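Local coordinates for protein putative tetR family transcriptional regulator (Streptomyces coelicolor A3, PDB 2Q24) that probably binds DNA at cis-regulatory sites as a dimeric transcription factor of the TetR family, through an N-terminal helix-turn-helix, at residues Leu105-Ala108 against Asp109-Ala113; Pro56-Glu59 against Ala60-Ala64. All blocks are in the same frame, centred on the assembly; numbering follows the deposited sequence.

Contact 1: residues Leu105-Ala108 against Asp109-Ala113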
loop_
_atom_site.group_PDB
_atom_site.type_symbol
_atom_site.label_atom_id
_atom_site.label_comp_id
_atom_site.label_asym_id
_atom_site.label_seq_id
_atom_site.Cartn_x
_atom_site.Cartn_y
_atom_site.Cartn_z
ATOM N N LEU B 105 12.121 8.932 9.437
ATOM C CA LEU B 105 13.013 10.072 9.735
ATOM C C LEU B 105 14.439 9.591 9.856
ATOM O O LEU B 105 15.357 10.246 9.374
ATOM C CB LEU B 105 12.559 10.796 11.017
ATOM C CG LEU B 105 13.300 12.084 11.414
ATOM C CD1 LEU B 105 12.678 13.286 10.662
ATOM C CD2 LEU B 105 13.091 12.230 12.893
ATOM N N GLY B 106 14.642 8.447 10.511
ATOM C CA GLY B 106 15.974 7.868 10.654
ATOM C C GLY B 106 16.606 7.416 9.347
ATOM O O GLY B 106 17.830 7.472 9.194
HETATM N N MSE B 107 15.777 6.978 8.400
HETATM C CA MSE B 107 16.235 6.523 7.079
HETATM C C MSE B 107 16.397 7.655 6.071
HETATM O O MSE B 107 16.533 7.395 4.887
HETATM C CB MSE B 107 15.235 5.524 6.499
HETATM C CG MSE B 107 15.265 4.179 7.155
HETATM SE SE MSE B 107 13.874 3.042 6.343
HETATM C CE MSE B 107 14.828 2.602 4.632
ATOM N N ALA B 108 16.348 8.901 6.542
ATOM C CA ALA B 108 16.280 10.073 5.661
ATOM C C ALA B 108 17.397 10.067 4.593
ATOM O O ALA B 108 17.134 10.268 3.398
ATOM C CB ALA B 108 16.356 11.360 6.500
ATOM N N ASP B 109 18.630 9.825 5.024
ATOM C CA ASP B 109 19.772 9.810 4.073
ATOM C C ASP B 109 19.662 8.645 3.075
ATOM O O ASP B 109 20.015 8.797 1.890
ATOM C CB ASP B 109 21.114 9.698 4.799
ATOM C CG ASP B 109 21.504 10.967 5.548
ATOM O OD1 ASP B 109 20.831 12.024 5.398
ATOM O OD2 ASP B 109 22.501 10.899 6.296
ATOM N N ALA B 110 19.223 7.483 3.560
ATOM C CA ALA B 110 19.115 6.297 2.713
ATOM C C ALA B 110 18.028 6.506 1.666
ATOM O O ALA B 110 18.229 6.190 0.489
ATOM C CB ALA B 110 18.849 5.031 3.554
ATOM N N LEU B 111 16.876 7.050 2.095
ATOM C CA LEU B 111 15.772 7.352 1.186
ATOM C C LEU B 111 16.178 8.388 0.128
ATOM O O LEU B 111 15.841 8.255 -1.039
ATOM C CB LEU B 111 14.532 7.796 1.967
ATOM C CG LEU B 111 13.877 6.675 2.805
ATOM C CD1 LEU B 111 12.889 7.258 3.869
ATOM C CD2 LEU B 111 13.158 5.579 1.941
ATOM N N ARG B 112 16.910 9.410 0.556
ATOM C CA ARG B 112 17.534 10.393 -0.364
ATOM C C ARG B 112 18.367 9.734 -1.471
ATOM O O ARG B 112 18.309 10.156 -2.628
ATOM C CB ARG B 112 18.450 11.307 0.427
ATOM C CG ARG B 112 18.307 12.794 0.114
ATOM C CD ARG B 112 17.229 13.414 1.036
ATOM N NE ARG B 112 17.549 13.403 2.481
ATOM C CZ ARG B 112 18.773 13.510 3.019
ATOM N NH1 ARG B 112 19.858 13.637 2.254
ATOM N NH2 ARG B 112 18.915 13.486 4.341
ATOM N N ALA B 113 19.128 8.701 -1.114
ATOM C CA ALA B 113 20.045 8.027 -2.045
ATOM C C ALA B 113 19.284 7.186 -3.076
ATOM O O ALA B 113 19.742 6.999 -4.214
ATOM C CB ALA B 113 21.030 7.170 -1.280
HETATM O O HOH W 1 19.502 9.399 7.665
#
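Leu111 folds back over the end of selenomethionine Met107 nearest the backbone. Its CD1 lies 3.9 Å from CB of Met107, and CG of Leu111 sits close to the Met107 carbonyl oxygen. The chi1 of Leu111, -69°, sets CG beside its own backbone N, and this turns the branch back toward Met107. The Met107 chain bends at chi3, and its side chain packs on Phe28. Leu111 also reaches Ile62 and Tyr66. With an alanine in place of Leu111, CB of Met107 would probably lose its neighbour and a gap would open beside Ile62 and Tyr66. On the exposed side, Arg112 curls back through bends at chi2 and chi3. CA of Asp109 lies 3.7 Å above the guanidinium plane, toward its rim, and Ala108 O also lies over a face. Arg112 NH2 forms a salt bridge with Asp109 OD1 at 2.6 Å; the hydrogen bond within it is weak, being strongly bent. Leu111 N donates to Met107 O at 2.8 Å, nearly straight at 172°, and Arg112 N donates to Ala108 O. A water links Gly106 O to Asp109 N across the helix break. Met107 is the N-cap residue of helix 108-116, at a helix-to-helix junction in the all-helical C-terminal domain of a TetR-type regulator.

Contact 2: residues Pro56-Glu59 against Ala60-Ala64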
loop_
_atom_site.group_PDB
_atom_site.type_symbol
_atom_site.label_atom_id
_atom_site.label_comp_id
_atom_site.label_asym_id
_atom_site.label_seq_id
_atom_site.Cartn_x
_atom_site.Cartn_y
_atom_site.Cartn_z
ATOM N N PRO B 56 20.005 -6.570 -5.501
ATOM C CA PRO B 56 21.306 -6.489 -6.145
ATOM C C PRO B 56 21.943 -5.111 -6.025
ATOM O O PRO B 56 22.999 -4.858 -6.607
ATOM C CB PRO B 56 20.985 -6.766 -7.627
ATOM C CG PRO B 56 19.519 -7.111 -7.678
ATOM C CD PRO B 56 18.924 -6.454 -6.488
ATOM N N THR B 57 21.298 -4.234 -5.274
ATOM C CA THR B 57 21.675 -2.852 -5.221
ATOM C C THR B 57 21.273 -2.380 -3.825
ATOM O O THR B 57 20.239 -2.794 -3.294
ATOM C CB THR B 57 20.908 -2.115 -6.366
ATOM O OG1 THR B 57 21.801 -1.827 -7.471
ATOM C CG2 THR B 57 20.238 -0.878 -5.901
ATOM N N ARG B 58 22.074 -1.512 -3.229
ATOM C CA ARG B 58 21.727 -0.962 -1.927
ATOM C C ARG B 58 20.412 -0.184 -2.003
ATOM O O ARG B 58 19.553 -0.297 -1.110
ATOM C CB ARG B 58 22.852 -0.042 -1.445
ATOM C CG ARG B 58 22.648 0.490 -0.051
ATOM C CD ARG B 58 23.671 1.571 0.259
ATOM N NE ARG B 58 24.917 0.979 0.760
ATOM C CZ ARG B 58 25.237 0.903 2.057
ATOM N NH1 ARG B 58 24.424 1.403 2.988
ATOM N NH2 ARG B 58 26.377 0.341 2.424
ATOM N N GLU B 59 20.253 0.617 -3.060
ATOM C CA GLU B 59 19.008 1.386 -3.185
ATOM C C GLU B 59 17.760 0.514 -3.395
ATOM O O GLU B 59 16.662 0.882 -2.965
ATOM C CB GLU B 59 19.082 2.555 -4.187
ATOM C CG GLU B 59 20.151 2.585 -5.223
ATOM C CD GLU B 59 21.572 2.508 -4.682
ATOM O OE1 GLU B 59 22.085 3.480 -4.085
ATOM O OE2 GLU B 59 22.177 1.450 -4.885
ATOM N N ALA B 60 17.929 -0.641 -4.031
ATOM C CA ALA B 60 16.796 -1.551 -4.185
ATOM C C ALA B 60 16.399 -2.119 -2.803
ATOM O O ALA B 60 15.208 -2.270 -2.496
ATOM C CB ALA B 60 17.129 -2.625 -5.129
ATOM N N LEU B 61 17.403 -2.421 -1.989
ATOM C CA LEU B 61 17.169 -2.868 -0.588
ATOM C C LEU B 61 16.461 -1.808 0.230
ATOM O O LEU B 61 15.470 -2.092 0.901
ATOM C CB LEU B 61 18.483 -3.322 0.098
ATOM C CG LEU B 61 18.303 -3.901 1.504
ATOM C CD1 LEU B 61 17.355 -5.121 1.461
ATOM C CD2 LEU B 61 19.665 -4.258 2.165
ATOM N N ILE B 62 16.954 -0.573 0.184
ATOM C CA ILE B 62 16.324 0.536 0.923
ATOM C C ILE B 62 14.879 0.725 0.480
ATOM O O ILE B 62 13.981 0.789 1.316
ATOM C CB ILE B 62 17.096 1.853 0.653
ATOM C CG1 ILE B 62 18.489 1.762 1.301
ATOM C CG2 ILE B 62 16.333 3.075 1.210
ATOM C CD1 ILE B 62 19.506 2.732 0.681
ATOM N N GLU B 63 14.654 0.798 -0.832
ATOM C CA GLU B 63 13.263 0.966 -1.340
ATOM C C GLU B 63 12.331 -0.148 -0.889
ATOM O O GLU B 63 11.230 0.112 -0.365
ATOM C CB GLU B 63 13.234 1.085 -2.873
ATOM C CG GLU B 63 11.798 1.085 -3.362
ATOM C CD GLU B 63 11.633 1.351 -4.816
ATOM O OE1 GLU B 63 12.541 1.926 -5.442
ATOM O OE2 GLU B 63 10.571 0.934 -5.333
ATOM N N ALA B 64 12.743 -1.399 -1.104
ATOM C CA ALA B 64 11.944 -2.566 -0.649
ATOM C C ALA B 64 11.651 -2.566 0.864
ATOM O O ALA B 64 10.526 -2.861 1.301
ATOM C CB ALA B 64 12.645 -3.865 -1.041
HETATM O O HOH W 2 15.344 1.643 -5.857
#
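Thr57 meets Ala60 at the start of helix 58-75, the helix that follows the predicted helix-turn-helix of this TetR-type regulator. Thr57 holds the N-cap position, but its side chain makes no capping bond. Its methyl group points to Ala60 instead: CG2 lies 3.6 Å from CB of Ala60. The Thr57 chi1 of -104° is far from a staggered value and CG2 comes unusually near the Ala60 N, so the exact placing of the methyl is doubtful. CB of Ala60 also faces the ring of Pro56, more loosely, at CD. The Ala60 N-H makes a weak bond to Thr57 O.

Leu61 uses the same carbonyl oxygen, through a straighter bond of 3.1 Å from its N. Its side chain is buried among Ile20, Leu37, Ile40 and Phe55, in the core of the DNA-binding domain.

Ile62 donates its N-H to Arg58 O at 2.9 Å. Its CD1 meets CG of Arg58, and the two side chains run obliquely across each other. CG1 of Ile62 stays beside its own backbone N, which lets CD1 pass close to the Arg58 carbonyl oxygen. Arg58 leads away from the turn; its NH2 bonds to Ala35 O, and its side chain packs on Phe28.

Glu63 repeats the helical bond, from its N to Glu59 O. Its side chain is extended and ends at a salt bridge with Arg67. Glu63 OE2 also lies close to the same atom of Glu63 in the second subunit. Arg67 of its own chain and, weakly and at long range, Arg67 of the second subunit probably offset these like charges.

Ala64 continues the helix, its N bonded to Ala60 O. Beside this turn, one water donates to Glu63 OE1 at 2.8 Å and, more weakly, to Glu59 O.

Overall arrangement
From the N terminus, the chain first forms helices 17-31, 37-43 and 48-54, then reaches contact 2. This contact starts helix 58-75. Contact 1 comes at the end of helix 86-106, where the chain turns into helix 108-116. The two are in series, neither nested nor crossed. Each is a local turn in one continuous piece of chain, so neither closes a long loop. The centres of contact 1 and contact 2 are about 12 Å apart. Both lie on the same side of the chain's centre. Ile62 joins them: its CG2 packs on CE of Met107 at 3.8 Å. Phe28 of helix 17-31 touches both. Together they tie the DNA-binding part to the C-terminal domain.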